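Local coordinates for protein thioesterase superfamily (Jannaschia sp., PDB 2OAF) that probably hydrolyses acyl thioesters, as expected of a member of the hotdog-fold thioesterase superfamily, at residues Phe17-Arg22 with Ala43-Asp48; Lys91-Pro96 with Asp109-Gly114; Thr97-Lys102 with Gln135-His140; Lys102-Arg107 with Cys124-Ala129. All blocks are in the same frame, centred on the assembly; numbering follows the deposited sequence.

Interaction 1: residues Phe17-Arg22 with Ala43-Asp48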
loop_
_atom_site.group_PDB
_atom_site.type_symbol
_atom_site.label_atom_id
_atom_site.label_comp_id
_atom_site.label_asym_id
_atom_site.label_seq_id
_atom_site.Cartn_x
_atom_site.Cartn_y
_atom_site.Cartn_z
ATOM N N PHE B 17 -16.874 6.816 18.338
ATOM C CA PHE B 17 -17.258 6.147 17.115
ATOM C C PHE B 17 -16.332 4.961 16.907
ATOM O O PHE B 17 -15.120 5.065 17.111
ATOM C CB PHE B 17 -17.112 7.151 15.962
ATOM C CG PHE B 17 -17.382 6.569 14.620
ATOM C CD1 PHE B 17 -18.671 6.185 14.265
ATOM C CD2 PHE B 17 -16.362 6.384 13.714
ATOM C CE1 PHE B 17 -18.927 5.619 13.041
ATOM C CE2 PHE B 17 -16.618 5.836 12.489
ATOM C CZ PHE B 17 -17.901 5.437 12.155
ATOM N N VAL B 18 -16.884 3.841 16.472
ATOM C CA VAL B 18 -16.082 2.666 16.192
ATOM C C VAL B 18 -16.176 2.356 14.700
ATOM O O VAL B 18 -17.277 2.205 14.179
ATOM C CB VAL B 18 -16.525 1.454 17.076
ATOM C CG1 VAL B 18 -15.731 0.188 16.709
ATOM C CG2 VAL B 18 -16.376 1.777 18.557
ATOM N N HIS B 19 -15.028 2.355 14.015
ATOM C CA HIS B 19 -14.915 1.917 12.623
ATOM C C HIS B 19 -14.282 0.527 12.571
ATOM O O HIS B 19 -13.211 0.330 13.107
ATOM C CB HIS B 19 -14.067 2.905 11.826
ATOM C CG HIS B 19 -13.839 2.484 10.408
ATOM N ND1 HIS B 19 -14.878 2.319 9.512
ATOM C CD2 HIS B 19 -12.705 2.174 9.737
ATOM C CE1 HIS B 19 -14.392 1.908 8.357
ATOM N NE2 HIS B 19 -13.076 1.810 8.463
ATOM N N ASP B 20 -14.945 -0.430 11.916
ATOM C CA ASP B 20 -14.398 -1.782 11.766
ATOM C C ASP B 20 -13.451 -1.824 10.602
ATOM O O ASP B 20 -13.789 -1.328 9.535
ATOM C CB ASP B 20 -15.491 -2.801 11.484
ATOM C CG ASP B 20 -16.408 -3.055 12.672
ATOM O OD1 ASP B 20 -16.133 -2.579 13.781
ATOM O OD2 ASP B 20 -17.441 -3.727 12.471
ATOM N N VAL B 21 -12.281 -2.411 10.818
ATOM C CA VAL B 21 -11.301 -2.642 9.779
ATOM C C VAL B 21 -11.069 -4.164 9.717
ATOM O O VAL B 21 -10.814 -4.799 10.734
ATOM C CB VAL B 21 -9.994 -1.861 10.067
ATOM C CG1 VAL B 21 -8.904 -2.231 9.071
ATOM C CG2 VAL B 21 -10.247 -0.342 10.046
ATOM N N ARG B 22 -11.214 -4.734 8.528
ATOM C CA ARG B 22 -10.918 -6.118 8.273
ATOM C C ARG B 22 -9.412 -6.235 7.979
ATOM O O ARG B 22 -8.902 -5.657 7.012
ATOM C CB ARG B 22 -11.741 -6.622 7.058
ATOM C CG ARG B 22 -11.738 -8.183 6.861
ATOM C CD ARG B 22 -12.539 -8.662 5.560
ATOM N NE ARG B 22 -11.870 -8.298 4.296
ATOM N N ALA B 43 -5.680 3.436 10.778
ATOM C CA ALA B 43 -6.112 4.534 11.660
ATOM C C ALA B 43 -6.708 5.713 10.871
ATOM O O ALA B 43 -7.717 6.309 11.267
ATOM C CB ALA B 43 -4.964 4.994 12.569
ATOM N N LEU B 44 -6.097 6.018 9.740
ATOM C CA LEU B 44 -6.573 7.087 8.873
ATOM C C LEU B 44 -7.928 6.758 8.258
ATOM O O LEU B 44 -8.807 7.624 8.150
ATOM C CB LEU B 44 -5.523 7.424 7.818
ATOM C CG LEU B 44 -4.516 8.546 8.151
ATOM C CD1 LEU B 44 -3.974 8.411 9.551
ATOM C CD2 LEU B 44 -3.356 8.574 7.120
ATOM N N GLU B 45 -8.108 5.508 7.865
ATOM C CA GLU B 45 -9.396 5.025 7.373
ATOM C C GLU B 45 -10.523 5.243 8.412
ATOM O O GLU B 45 -11.648 5.605 8.073
ATOM C CB GLU B 45 -9.250 3.566 6.979
ATOM C CG GLU B 45 -10.514 2.882 6.441
ATOM C CD GLU B 45 -10.371 1.347 6.370
ATOM O OE1 GLU B 45 -9.233 0.880 6.022
ATOM O OE2 GLU B 45 -11.384 0.650 6.680
ATOM N N ALA B 46 -10.182 5.042 9.681
ATOM C CA ALA B 46 -11.072 5.264 10.800
ATOM C C ALA B 46 -11.481 6.727 10.902
ATOM O O ALA B 46 -12.659 7.057 11.176
ATOM C CB ALA B 46 -10.386 4.822 12.083
ATOM N N ILE B 47 -10.509 7.616 10.746
ATOM C CA ILE B 47 -10.774 9.049 10.809
ATOM C C ILE B 47 -11.634 9.465 9.607
ATOM O O ILE B 47 -12.580 10.229 9.744
ATOM C CB ILE B 47 -9.441 9.868 10.840
ATOM C CG1 ILE B 47 -8.634 9.580 12.137
ATOM C CG2 ILE B 47 -9.722 11.377 10.635
ATOM C CD1 ILE B 47 -7.186 10.171 12.163
ATOM N N ASP B 48 -11.297 8.970 8.432
ATOM C CA ASP B 48 -12.120 9.186 7.242
ATOM C C ASP B 48 -13.570 8.734 7.489
ATOM O O ASP B 48 -14.511 9.431 7.090
ATOM C CB ASP B 48 -11.524 8.448 6.036
ATOM C CG ASP B 48 -12.384 8.572 4.804
ATOM O OD1 ASP B 48 -12.265 9.573 4.082
ATOM O OD2 ASP B 48 -13.202 7.677 4.576
HETATM O O HOH W 1 -14.021 -1.239 6.831
#

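Interaction 2: residues Lys91-Pro96 with Asp109-Gly114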
loop_
_atom_site.group_PDB
_atom_site.type_symbol
_atom_site.label_atom_id
_atom_site.label_comp_id
_atom_site.label_asym_id
_atom_site.label_seq_id
_atom_site.Cartn_x
_atom_site.Cartn_y
_atom_site.Cartn_z
ATOM N N LYS B 91 -11.296 -3.098 15.670
ATOM C CA LYS B 91 -12.253 -2.060 16.011
ATOM C C LYS B 91 -11.507 -0.786 16.346
ATOM O O LYS B 91 -10.782 -0.701 17.367
ATOM C CB LYS B 91 -13.100 -2.486 17.206
ATOM C CG LYS B 91 -13.843 -3.790 17.016
ATOM C CD LYS B 91 -15.206 -3.557 16.422
ATOM C CE LYS B 91 -16.028 -4.842 16.290
ATOM N NZ LYS B 91 -17.384 -4.585 15.721
ATOM N N CYS B 92 -11.670 0.216 15.493
ATOM C CA CYS B 92 -10.972 1.471 15.659
ATOM C C CYS B 92 -11.886 2.467 16.326
ATOM O O CYS B 92 -12.746 3.052 15.702
ATOM C CB CYS B 92 -10.472 1.981 14.327
ATOM S SG CYS B 92 -9.238 0.896 13.564
ATOM N N HIS B 93 -11.668 2.660 17.621
ATOM C CA HIS B 93 -12.435 3.618 18.428
ATOM C C HIS B 93 -11.841 4.998 18.170
ATOM O O HIS B 93 -10.659 5.238 18.456
ATOM C CB HIS B 93 -12.331 3.301 19.926
ATOM C CG HIS B 93 -12.855 1.954 20.310
ATOM N ND1 HIS B 93 -13.949 1.792 21.137
ATOM C CD2 HIS B 93 -12.441 0.707 19.982
ATOM C CE1 HIS B 93 -14.173 0.502 21.314
ATOM N NE2 HIS B 93 -13.279 -0.180 20.618
ATOM N N THR B 94 -12.652 5.908 17.647
ATOM C CA THR B 94 -12.141 7.130 17.036
ATOM C C THR B 94 -12.902 8.333 17.556
ATOM O O THR B 94 -14.144 8.338 17.587
ATOM C CB THR B 94 -12.310 7.050 15.505
ATOM O OG1 THR B 94 -11.707 5.839 15.069
ATOM C CG2 THR B 94 -11.646 8.237 14.787
ATOM N N TRP B 95 -12.172 9.362 17.957
ATOM C CA TRP B 95 -12.826 10.578 18.406
ATOM C C TRP B 95 -11.889 11.772 18.362
ATOM O O TRP B 95 -10.682 11.600 18.431
ATOM C CB TRP B 95 -13.358 10.397 19.843
ATOM C CG TRP B 95 -12.298 10.333 20.883
ATOM C CD1 TRP B 95 -11.919 11.339 21.706
ATOM C CD2 TRP B 95 -11.457 9.205 21.209
ATOM N NE1 TRP B 95 -10.912 10.913 22.539
ATOM C CE2 TRP B 95 -10.600 9.615 22.252
ATOM C CE3 TRP B 95 -11.333 7.906 20.707
ATOM C CZ2 TRP B 95 -9.644 8.772 22.825
ATOM C CZ3 TRP B 95 -10.385 7.051 21.288
ATOM C CH2 TRP B 95 -9.544 7.502 22.327
ATOM N N PRO B 96 -12.460 12.987 18.284
ATOM C CA PRO B 96 -11.659 14.199 18.383
ATOM C C PRO B 96 -11.364 14.510 19.832
ATOM O O PRO B 96 -12.284 14.624 20.645
ATOM C CB PRO B 96 -12.569 15.271 17.811
ATOM C CG PRO B 96 -13.955 14.764 18.089
ATOM C CD PRO B 96 -13.889 13.286 18.057
ATOM N N ASP B 109 -7.931 4.315 18.888
ATOM C CA ASP B 109 -7.441 3.124 19.572
ATOM C C ASP B 109 -7.877 1.970 18.678
ATOM O O ASP B 109 -9.083 1.812 18.354
ATOM C CB ASP B 109 -8.054 2.884 20.957
ATOM C CG ASP B 109 -7.559 3.848 22.031
ATOM O OD1 ASP B 109 -6.633 4.648 21.771
ATOM O OD2 ASP B 109 -8.118 3.790 23.160
ATOM N N GLY B 110 -6.914 1.142 18.317
ATOM C CA GLY B 110 -7.188 -0.055 17.512
ATOM C C GLY B 110 -7.265 -1.215 18.478
ATOM O O GLY B 110 -6.284 -1.489 19.178
ATOM N N VAL B 111 -8.438 -1.859 18.541
ATOM C CA VAL B 111 -8.750 -2.870 19.558
ATOM C C VAL B 111 -9.210 -4.149 18.905
ATOM O O VAL B 111 -10.042 -4.104 17.994
ATOM C CB VAL B 111 -9.874 -2.348 20.491
ATOM C CG1 VAL B 111 -10.146 -3.364 21.585
ATOM C CG2 VAL B 111 -9.461 -0.972 21.077
ATOM N N GLN B 112 -8.622 -5.279 19.305
ATOM C CA GLN B 112 -8.982 -6.582 18.752
ATOM C C GLN B 112 -9.336 -7.548 19.860
ATOM O O GLN B 112 -8.498 -7.833 20.717
ATOM C CB GLN B 112 -7.836 -7.180 17.927
ATOM C CG GLN B 112 -7.716 -6.612 16.545
ATOM C CD GLN B 112 -6.962 -7.517 15.596
ATOM O OE1 GLN B 112 -5.908 -8.050 15.930
ATOM N NE2 GLN B 112 -7.475 -7.634 14.374
ATOM N N ASP B 113 -10.573 -8.044 19.843
ATOM C CA ASP B 113 -11.054 -8.885 20.908
ATOM C C ASP B 113 -10.841 -8.233 22.271
ATOM O O ASP B 113 -10.478 -8.885 23.268
ATOM C CB ASP B 113 -10.406 -10.247 20.814
ATOM C CG ASP B 113 -11.421 -11.351 20.814
ATOM O OD1 ASP B 113 -12.537 -11.094 20.343
ATOM O OD2 ASP B 113 -11.077 -12.462 21.234
ATOM N N GLY B 114 -11.113 -6.932 22.316
ATOM C CA GLY B 114 -10.960 -6.132 23.540
ATOM C C GLY B 114 -9.574 -5.751 23.988
ATOM O O GLY B 114 -9.426 -5.003 24.955
#

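Interaction 3: residues Thr97-Lys102 with Gln135-His140. With PO4 (phosphate ion), chain H.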
loop_
_atom_site.group_PDB
_atom_site.type_symbol
_atom_site.label_atom_id
_atom_site.label_comp_id
_atom_site.label_asym_id
_atom_site.label_seq_id
_atom_site.Cartn_x
_atom_site.Cartn_y
_atom_site.Cartn_z
ATOM N N THR B 97 -10.087 14.665 20.136
ATOM C CA THR B 97 -9.644 14.934 21.478
ATOM C C THR B 97 -9.492 16.442 21.716
ATOM O O THR B 97 -9.555 16.911 22.855
ATOM C CB THR B 97 -8.348 14.119 21.806
ATOM O OG1 THR B 97 -8.134 14.100 23.224
ATOM C CG2 THR B 97 -7.097 14.648 21.075
ATOM N N ARG B 98 -9.348 17.200 20.630
ATOM C CA ARG B 98 -9.061 18.603 20.715
ATOM C C ARG B 98 -9.339 19.319 19.398
ATOM O O ARG B 98 -9.054 18.781 18.339
ATOM C CB ARG B 98 -7.575 18.720 21.080
ATOM C CG ARG B 98 -6.975 20.031 20.744
ATOM C CD ARG B 98 -5.569 20.207 21.280
ATOM N NE ARG B 98 -5.402 21.627 21.564
ATOM C CZ ARG B 98 -5.324 22.571 20.622
ATOM N NH1 ARG B 98 -5.338 22.251 19.315
ATOM N NH2 ARG B 98 -5.201 23.835 20.988
ATOM N N LEU B 99 -9.863 20.541 19.472
ATOM C CA LEU B 99 -9.997 21.402 18.302
ATOM C C LEU B 99 -9.570 22.796 18.713
ATOM O O LEU B 99 -10.182 23.384 19.569
ATOM C CB LEU B 99 -11.447 21.411 17.824
ATOM C CG LEU B 99 -11.799 22.322 16.635
ATOM C CD1 LEU B 99 -11.059 21.960 15.332
ATOM C CD2 LEU B 99 -13.322 22.296 16.451
ATOM N N GLY B 100 -8.486 23.308 18.147
ATOM C CA GLY B 100 -8.091 24.668 18.403
ATOM C C GLY B 100 -8.647 25.550 17.315
ATOM O O GLY B 100 -9.608 25.197 16.648
ATOM N N THR B 101 -8.029 26.703 17.141
ATOM C CA THR B 101 -8.430 27.642 16.109
ATOM C C THR B 101 -7.988 27.122 14.757
ATOM O O THR B 101 -8.701 27.271 13.774
ATOM C CB THR B 101 -7.773 29.005 16.340
ATOM O OG1 THR B 101 -8.084 29.464 17.660
ATOM C CG2 THR B 101 -8.246 30.024 15.316
ATOM N N LYS B 102 -6.798 26.527 14.716
ATOM C CA LYS B 102 -6.212 26.079 13.447
ATOM C C LYS B 102 -6.163 24.556 13.233
ATOM O O LYS B 102 -6.189 24.123 12.093
ATOM C CB LYS B 102 -4.837 26.728 13.270
ATOM C CG LYS B 102 -4.975 28.249 12.968
ATOM C CD LYS B 102 -3.634 29.008 12.912
ATOM C CE LYS B 102 -2.908 29.005 14.274
ATOM N NZ LYS B 102 -1.947 30.148 14.400
ATOM N N GLN B 135 -6.568 27.723 6.518
ATOM C CA GLN B 135 -7.604 28.562 7.088
ATOM C C GLN B 135 -7.861 28.097 8.504
ATOM O O GLN B 135 -7.559 26.958 8.849
ATOM C CB GLN B 135 -8.895 28.507 6.258
ATOM C CG GLN B 135 -9.578 27.156 6.199
ATOM C CD GLN B 135 -10.901 27.168 5.444
ATOM O OE1 GLN B 135 -11.678 28.105 5.567
ATOM N NE2 GLN B 135 -11.181 26.093 4.689
ATOM N N PRO B 136 -8.390 28.980 9.353
ATOM C CA PRO B 136 -8.862 28.472 10.628
ATOM C C PRO B 136 -9.977 27.456 10.458
ATOM O O PRO B 136 -10.650 27.460 9.439
ATOM C CB PRO B 136 -9.409 29.712 11.325
ATOM C CG PRO B 136 -9.477 30.780 10.299
ATOM C CD PRO B 136 -8.542 30.437 9.225
ATOM N N ALA B 137 -10.197 26.616 11.468
ATOM C CA ALA B 137 -11.302 25.651 11.426
ATOM C C ALA B 137 -12.622 26.381 11.160
ATOM O O ALA B 137 -12.982 27.279 11.925
ATOM C CB ALA B 137 -11.394 24.880 12.732
ATOM N N PRO B 138 -13.347 26.022 10.076
ATOM C CA PRO B 138 -14.610 26.727 9.799
ATOM C C PRO B 138 -15.683 26.487 10.851
ATOM O O PRO B 138 -15.792 25.394 11.407
ATOM C CB PRO B 138 -15.058 26.166 8.444
ATOM C CG PRO B 138 -13.907 25.437 7.910
ATOM C CD PRO B 138 -13.057 25.013 9.049
ATOM N N ASP B 139 -16.465 27.516 11.117
ATOM C CA ASP B 139 -17.475 27.473 12.150
ATOM C C ASP B 139 -18.434 26.315 11.969
ATOM O O ASP B 139 -18.846 25.718 12.956
ATOM C CB ASP B 139 -18.308 28.784 12.201
ATOM C CG ASP B 139 -17.494 30.002 12.645
ATOM O OD1 ASP B 139 -16.389 29.844 13.215
ATOM O OD2 ASP B 139 -17.981 31.136 12.416
ATOM N N HIS B 140 -18.842 26.017 10.740
ATOM C CA HIS B 140 -19.827 24.927 10.548
ATOM C C HIS B 140 -19.230 23.574 10.914
ATOM O O HIS B 140 -19.928 22.731 11.448
ATOM C CB HIS B 140 -20.450 24.872 9.136
ATOM C CG HIS B 140 -19.488 24.491 8.045
ATOM N ND1 HIS B 140 -18.561 25.371 7.525
ATOM C CD2 HIS B 140 -19.340 23.336 7.347
ATOM C CE1 HIS B 140 -17.871 24.769 6.571
ATOM N NE2 HIS B 140 -18.327 23.537 6.438
HETATM P P PO4 H . -4.158 25.476 17.285
HETATM O O1 PO4 H . -4.134 25.665 18.796
HETATM O O2 PO4 H . -5.262 24.513 16.931
HETATM O O3 PO4 H . -4.404 26.846 16.667
HETATM O O4 PO4 H . -2.851 24.869 16.803
HETATM O O HOH W 2 -5.563 25.431 9.845
#

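Interaction 4: residues Lys102-Arg107 with Cys124-Ala129. With PO4 (phosphate ion), chain H.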
loop_
_atom_site.group_PDB
_atom_site.type_symbol
_atom_site.label_atom_id
_atom_site.label_comp_id
_atom_site.label_asym_id
_atom_site.label_seq_id
_atom_site.Cartn_x
_atom_site.Cartn_y
_atom_site.Cartn_z
ATOM N N LYS B 102 -6.798 26.527 14.716
ATOM C CA LYS B 102 -6.212 26.079 13.447
ATOM C C LYS B 102 -6.163 24.556 13.233
ATOM O O LYS B 102 -6.189 24.123 12.093
ATOM C CB LYS B 102 -4.837 26.728 13.270
ATOM C CG LYS B 102 -4.975 28.249 12.968
ATOM C CD LYS B 102 -3.634 29.008 12.912
ATOM C CE LYS B 102 -2.908 29.005 14.274
ATOM N NZ LYS B 102 -1.947 30.148 14.400
ATOM N N SER B 103 -6.098 23.749 14.293
ATOM C CA SER B 103 -5.907 22.313 14.122
ATOM C C SER B 103 -6.906 21.487 14.916
ATOM O O SER B 103 -7.460 21.960 15.881
ATOM C CB SER B 103 -4.504 21.912 14.588
ATOM O OG SER B 103 -4.432 22.047 15.999
ATOM N N ILE B 104 -7.065 20.226 14.486
ATOM C CA ILE B 104 -7.870 19.234 15.178
ATOM C C ILE B 104 -6.996 18.015 15.455
ATOM O O ILE B 104 -6.155 17.679 14.639
ATOM C CB ILE B 104 -9.090 18.843 14.310
ATOM C CG1 ILE B 104 -10.068 17.947 15.102
ATOM C CG2 ILE B 104 -8.642 18.164 12.967
ATOM C CD1 ILE B 104 -11.331 17.630 14.337
ATOM N N THR B 105 -7.174 17.370 16.602
ATOM C CA THR B 105 -6.471 16.129 16.885
ATOM C C THR B 105 -7.487 15.043 17.142
ATOM O O THR B 105 -8.392 15.190 17.979
ATOM C CB THR B 105 -5.537 16.241 18.079
ATOM O OG1 THR B 105 -4.581 17.276 17.839
ATOM C CG2 THR B 105 -4.823 14.903 18.365
ATOM N N PHE B 106 -7.321 13.956 16.393
ATOM C CA PHE B 106 -8.107 12.751 16.536
ATOM C C PHE B 106 -7.281 11.725 17.254
ATOM O O PHE B 106 -6.099 11.538 16.918
ATOM C CB PHE B 106 -8.475 12.182 15.166
ATOM C CG PHE B 106 -9.555 12.957 14.462
ATOM C CD1 PHE B 106 -10.882 12.681 14.693
ATOM C CD2 PHE B 106 -9.240 13.956 13.570
ATOM C CE1 PHE B 106 -11.881 13.387 14.041
ATOM C CE2 PHE B 106 -10.238 14.649 12.912
ATOM C CZ PHE B 106 -11.560 14.353 13.155
ATOM N N ARG B 107 -7.933 11.035 18.190
ATOM C CA ARG B 107 -7.443 9.803 18.770
ATOM C C ARG B 107 -8.074 8.614 18.072
ATOM O O ARG B 107 -9.256 8.658 17.707
ATOM C CB ARG B 107 -7.817 9.759 20.241
ATOM C CG ARG B 107 -6.974 10.624 21.108
ATOM C CD ARG B 107 -5.613 9.985 21.465
ATOM N NE ARG B 107 -5.779 8.981 22.499
ATOM C CZ ARG B 107 -5.901 7.670 22.295
ATOM N NH1 ARG B 107 -5.813 7.166 21.081
ATOM N NH2 ARG B 107 -6.103 6.867 23.327
ATOM N N CYS B 124 -4.384 17.391 12.292
ATOM C CA CYS B 124 -4.623 17.981 10.981
ATOM C C CYS B 124 -4.816 19.489 11.117
ATOM O O CYS B 124 -5.318 19.942 12.126
ATOM C CB CYS B 124 -5.925 17.417 10.436
ATOM S SG CYS B 124 -5.850 15.624 10.216
ATOM N N VAL B 125 -4.440 20.245 10.087
ATOM C CA VAL B 125 -4.837 21.645 9.954
ATOM C C VAL B 125 -5.945 21.691 8.893
ATOM O O VAL B 125 -6.311 20.657 8.341
ATOM C CB VAL B 125 -3.646 22.557 9.587
ATOM C CG1 VAL B 125 -2.658 22.645 10.760
ATOM C CG2 VAL B 125 -2.965 22.100 8.283
ATOM N N PHE B 126 -6.493 22.871 8.637
ATOM C CA PHE B 126 -7.593 23.047 7.684
ATOM C C PHE B 126 -7.113 23.903 6.542
ATOM O O PHE B 126 -6.365 24.869 6.763
ATOM C CB PHE B 126 -8.795 23.721 8.354
ATOM C CG PHE B 126 -9.497 22.851 9.352
ATOM C CD1 PHE B 126 -9.070 22.798 10.670
ATOM C CD2 PHE B 126 -10.590 22.054 8.972
ATOM C CE1 PHE B 126 -9.725 21.974 11.610
ATOM C CE2 PHE B 126 -11.239 21.230 9.912
ATOM C CZ PHE B 126 -10.798 21.191 11.226
ATOM N N THR B 127 -7.527 23.543 5.329
ATOM C CA THR B 127 -7.259 24.356 4.150
ATOM C C THR B 127 -8.555 24.691 3.402
ATOM O O THR B 127 -9.600 24.037 3.591
ATOM C CB THR B 127 -6.317 23.637 3.161
ATOM O OG1 THR B 127 -6.915 22.402 2.773
ATOM C CG2 THR B 127 -4.923 23.363 3.772
ATOM N N ILE B 128 -8.459 25.743 2.592
ATOM C CA ILE B 128 -9.349 25.993 1.468
ATOM C C ILE B 128 -8.825 25.078 0.377
ATOM O O ILE B 128 -7.790 25.350 -0.210
ATOM C CB ILE B 128 -9.272 27.453 1.005
ATOM C CG1 ILE B 128 -9.692 28.395 2.149
ATOM C CG2 ILE B 128 -10.178 27.665 -0.194
ATOM C CD1 ILE B 128 -9.111 29.785 2.073
ATOM N N ALA B 129 -9.527 23.983 0.128
ATOM C CA ALA B 129 -8.945 22.873 -0.614
ATOM C C ALA B 129 -8.431 23.300 -1.976
ATOM O O ALA B 129 -7.285 23.006 -2.320
ATOM C CB ALA B 129 -9.935 21.734 -0.762
HETATM P P PO4 H . -4.158 25.476 17.285
HETATM O O1 PO4 H . -4.134 25.665 18.796
HETATM O O2 PO4 H . -5.262 24.513 16.931
HETATM O O3 PO4 H . -4.404 26.846 16.667
HETATM O O4 PO4 H . -2.851 24.869 16.803
HETATM O O HOH W 2 -5.563 25.431 9.845
#

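Interaction 1: residues Phe17-Arg22 with Ala43-Asp48
H19 NE2 donates to E45 OE2 over 2.7 Å, and an N-H...O angle of 166° makes the bond nearly straight. The acceptor lies in the plane of the imidazole, while the ring meets OE2 on the anti side of the carboxylate, somewhat out of its plane; the two flat groups stand 75° apart. V21 CG2 packs against E45 OE2 at 3.7 Å, and a water donates both to E45 OE2 and to D20 O, linking the carboxylate to the strand backbone. The imidazole also rests on the helix itself, with H19 CD2 3.7 Å from A46 CA and E45 O above one face of the ring, offset toward its rim. H19 CG, anti to its own N (chi1 177°), carries the ring to this spot, and the extended chain of E45 reaches out to meet it at about a right angle. This is the hotdog arrangement, in which helix 39-54 lies against a curved antiparallel sheet: strand 17-21 and the helix segment have axes 8.3 Å apart, and the CA atoms of H19 and A46 come within 5.4 Å. The ring edge of F17 faces A46 O, with CE2 at 4.3 Å. Beside it in the sheet, C92 and T94 of strand 90-99 bond to the backbones of H19 and F17 and touch A46. D20 pairs with K91, and R22 of the second subunit packs on H19 and forms a long, weak ion pair with E45.

Interaction 2: residues Lys91-Pro96 with Asp109-Gly114
H93 and V111 meet obliquely on one face of the sheet: V111 CG2 lies 3.6 Å from H93 CD2 and 3.9 Å from H93 NE2. The ring takes this place because CG is anti to the carbonyl carbon (chi1 -61°), which lays it back along its own strand, toward the K91 end, beside V111, and D109 O lies near its plane at the edge. Replacing the histidine with an alanine is likely to leave V111 CG2 without its neighbour and open a gap on this face. Next along it, W95 turns its indole rim to D109, with CH2 4.1 Å from OD2 and ring and carboxylate planes 88° apart; chi1 of 71° puts W95 CG in the crowded position between N and C. The polar ends are held elsewhere: D109 by salt bridges to R107 and R12, W95 NE1 by Q10. These side chains ride on the antiparallel hairpin of strands 90-99 and 103-112, part of the hotdog sheet. H93 with D109 and K91 with V111 are hydrogen-bonded pairs, each closed by two backbone bonds, among them H93 N to D109 O at 2.8 Å. Between them, the non-hydrogen-bonded pair C92 and G110 brings its CA atoms to 4.5 Å, and C92 CA makes a CH...O contact of 3.3 Å with D109 O. The SG of C92 lies on the other face, the one turned to helix 39-54, where C92 touches A46. K91 lays CB 3.5 Å from V111 O, then bends at chi2 and leads away to a salt bridge with D20.

Interaction 3: residues Thr97-Lys102 with Gln135-His140
A137 N donates to T101 O at 2.8 Å with an N-H...O angle of 161°, tying the turn after strand 90-99 to the chain that leads into helix 139-145. Beside this bond, P136 and T101 cross obliquely, P136 CB lying 4.2 Å from T101 CG2 and 3.5 Å from T101 O. On the inner side L99, with CG anti to the backbone N (chi1 177°), carries its CD1 to 3.9 Å from A137 CB. A water lies 2.7 Å from both K102 O and Q135 O and bridges them. The turn also holds a phosphate, probably from the crystallisation liquor. R98 presents its guanidinium edge to the ion, NH2 reaching O1 at 3.0 Å and NH1 reaching O2 at 3.3 Å in an almost straight bond, while K102 N donates to O3. G100 CA passes 3.2 Å from phosphate O2, and a CB at this residue would collide with that oxygen. T97 and R98 both face T105, a classic beta bulge in the pairing with strand 103-112. L99 continues inward onto I104, F126 and I145, A137 also packs on F126, and P138 stands at the N-cap of helix 139-145, whose R142 bonds to G100 O.

Interaction 4: residues Lys102-Arg107 with Cys124-Ala129
I104 and C124 form an antiparallel hydrogen-bonded pair: I104 N donates to C124 O at 2.9 Å and C124 N to I104 O at 3.0 Å, both close to the carbonyl axis. Weaker polar contacts extend the pairing toward K102, whose O receives a CH...O contact from V125 CA at 3.5 Å. F126 N donates over 3.0 Å to the water that also bridges to K102. The phosphate adds polar contacts: O2 takes bonds from S103 N and S103 OG, the latter 2.8 Å long, with OG set between N and C (chi1 69°). Apolar contact is carried by I104 CG2, which lies 3.8 Å from C124 CB and 4.1 Å from F126 CZ. The phenyl turns one edge to K102 O, 3.5 Å from CD1, and meets I104 obliquely. Were F126 an alanine, I104 CG2 would probably lose its cover on the phenyl side and K102 O its ring-edge contact. The pair belongs to the hairpin of strands 103-112 and 115-128 in the hotdog sheet. Strand 69-80 continues it beyond C124 and V125, touching them through F73 and P72, strand 90-99 flanks I104 through L99, and F126 bears on Q135 and A137.

From the N terminus, interaction 1 closes first, spanning 20 intervening residues to lay strand 17-21 on helix 39-54. Interaction 2 follows in series, closing the hairpin of strands 90-99 and 103-112, and touches it through backbone bonds of F17 and H19 to T94 and C92. Interactions 2 and 3 adjoin along strand 90-99 and, like interactions 2 and 4, cross in the sequence; 2 lies on the other side of the chain's centre from 3 and 4, with centres about 24 and 21 Å away. Interaction 3 ties in the C-terminal helix across a 32-residue loop containing interaction 4, which closes the next hairpin and shares K102, the phosphate and a water. I47 against F106 links 1 with 4.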